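Tumor necrosis factor receptor superfamily member 16 (Rattus norvegicus, PDB 4F42) is the low-affinity neurotrophin receptor p75NTR, whose intracellular death domain, the part crystallised here, probably passes the signal on to partner proteins inside the cell. Local coordinates at residues P36-I39 with D40-H44. Numbering follows the deposited sequence.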
loop_
_atom_site.group_PDB
_atom_site.type_symbol
_atom_site.label_atom_id
_atom_site.label_comp_id
_atom_site.label_asym_id
_atom_site.label_seq_id
_atom_site.Cartn_x
_atom_site.Cartn_y
_atom_site.Cartn_z
ATOM N N PRO A 36 -4.726 13.267 -6.342
ATOM C CA PRO A 36 -3.489 13.887 -5.827
ATOM C C PRO A 36 -3.635 14.600 -4.481
ATOM O O PRO A 36 -2.769 14.451 -3.617
ATOM C CB PRO A 36 -3.117 14.898 -6.924
ATOM C CG PRO A 36 -3.715 14.301 -8.185
ATOM C CD PRO A 36 -5.030 13.721 -7.717
ATOM N N GLU A 37 -4.718 15.358 -4.313
ATOM C CA GLU A 37 -4.948 16.138 -3.089
ATOM C C GLU A 37 -5.333 15.252 -1.913
ATOM O O GLU A 37 -4.989 15.558 -0.768
ATOM C CB GLU A 37 -6.017 17.203 -3.312
ATOM C CG GLU A 37 -5.646 18.242 -4.369
ATOM C CD GLU A 37 -5.878 17.769 -5.806
ATOM O OE1 GLU A 37 -6.565 16.736 -6.010
ATOM O OE2 GLU A 37 -5.372 18.441 -6.733
ATOM N N HIS A 38 -6.049 14.164 -2.209
ATOM C CA HIS A 38 -6.350 13.118 -1.231
ATOM C C HIS A 38 -5.028 12.498 -0.738
ATOM O O HIS A 38 -4.814 12.370 0.473
ATOM C CB HIS A 38 -7.262 12.064 -1.864
ATOM C CG HIS A 38 -8.025 11.225 -0.885
ATOM N ND1 HIS A 38 -7.658 11.082 0.437
ATOM C CD2 HIS A 38 -9.119 10.440 -1.058
ATOM C CE1 HIS A 38 -8.508 10.267 1.040
ATOM N NE2 HIS A 38 -9.402 9.862 0.154
ATOM N N ILE A 39 -4.144 12.138 -1.673
ATOM C CA ILE A 39 -2.796 11.644 -1.339
ATOM C C ILE A 39 -2.035 12.660 -0.485
ATOM O O ILE A 39 -1.504 12.313 0.570
ATOM C CB ILE A 39 -1.966 11.299 -2.607
ATOM C CG1 ILE A 39 -2.709 10.277 -3.469
ATOM C CG2 ILE A 39 -0.586 10.778 -2.226
ATOM C CD1 ILE A 39 -2.033 9.938 -4.782
ATOM N N ASP A 40 -1.989 13.910 -0.942
ATOM C CA ASP A 40 -1.357 14.991 -0.189
ATOM C C ASP A 40 -1.905 15.106 1.241
ATOM O O ASP A 40 -1.171 15.486 2.141
ATOM C CB ASP A 40 -1.517 16.342 -0.906
ATOM C CG ASP A 40 -0.679 16.454 -2.178
ATOM O OD1 ASP A 40 0.335 15.730 -2.325
ATOM O OD2 ASP A 40 -1.045 17.289 -3.037
ATOM N N SER A 41 -3.175 14.760 1.450
ATOM C CA SER A 41 -3.774 14.798 2.782
ATOM C C SER A 41 -3.105 13.837 3.768
ATOM O O SER A 41 -3.177 14.054 4.987
ATOM C CB SER A 41 -5.275 14.511 2.718
ATOM O OG SER A 41 -5.550 13.123 2.867
ATOM N N PHE A 42 -2.460 12.784 3.255
ATOM C CA PHE A 42 -1.839 11.772 4.126
ATOM C C PHE A 42 -0.446 12.184 4.548
ATOM O O PHE A 42 0.125 11.597 5.464
ATOM C CB PHE A 42 -1.796 10.384 3.465
ATOM C CG PHE A 42 -3.134 9.699 3.388
ATOM C CD1 PHE A 42 -3.746 9.199 4.530
ATOM C CD2 PHE A 42 -3.777 9.541 2.169
ATOM C CE1 PHE A 42 -4.999 8.569 4.463
ATOM C CE2 PHE A 42 -5.017 8.904 2.089
ATOM C CZ PHE A 42 -5.630 8.423 3.238
ATOM N N THR A 43 0.100 13.195 3.879
ATOM C CA THR A 43 1.433 13.688 4.200
ATOM C C THR A 43 1.462 14.377 5.563
ATOM O O THR A 43 2.529 14.596 6.125
ATOM C CB THR A 43 1.976 14.657 3.129
ATOM O OG1 THR A 43 1.226 15.881 3.147
ATOM C CG2 THR A 43 1.917 14.017 1.741
ATOM N N HIS A 44 0.277 14.698 6.078
ATOM C CA HIS A 44 0.104 15.297 7.400
ATOM C C HIS A 44 0.235 14.282 8.521
ATOM O O HIS A 44 0.353 14.654 9.689
ATOM C CB HIS A 44 -1.229 16.037 7.474
ATOM C CG HIS A 44 -1.269 17.229 6.576
ATOM N ND1 HIS A 44 -1.052 18.508 7.031
ATOM C CD2 HIS A 44 -1.413 17.324 5.233
ATOM C CE1 HIS A 44 -1.094 19.347 6.010
ATOM N NE2 HIS A 44 -1.307 18.652 4.908
#
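Ser41 and Phe42 both come up against the carbonyl of His38, one turn back on the short helix 36-41. Backbone bonds make the frame. Asp40 N binds Pro36 O at 2.8 Å, and Ser41 N binds Glu37 O. Phe42 N bonds to Ile39 O, three residues back, at 2.9 Å.

Two hydroxyls add side-chain bonds. Ser41 OG donates to a lone pair of His38 O at 2.6 Å, in the carbonyl plane. Thr43 OG1 binds Asp40 O, also in the carbonyl plane, and this oxygen accepts from Thr43 N as well.

The aromatic contact is looser. The His38 ring lies beside Phe42 because its chi1 of -159° sets CG anti to the backbone N. The planes are almost parallel, at 11°, but the centroids are 5.6 Å apart and the rings barely overlap. The nearest approach of the two rings is Phe42 CE2 to His38 ND1, 3.8 Å, with His38 CE1 close by. Replacing Phe42 by an alanine would probably leave His38 without this neighbour and open a gap against Ala51 and Leu52 of helix 48-56.

The turn is joined to the rest of the death-domain helical bundle by a salt bridge and by packing. Asp40 OD1 pairs with Arg26 of helix 24-32, and buried Ile39 packs on the same helix. The chemistry implies two kinds of tie: the hydroxyls of Ser41 and Thr43 bond to backbone carbonyls three residues back, within the turn, while Asp40 and Ile39 meet helix 24-32 and Phe42 meets helix 48-56.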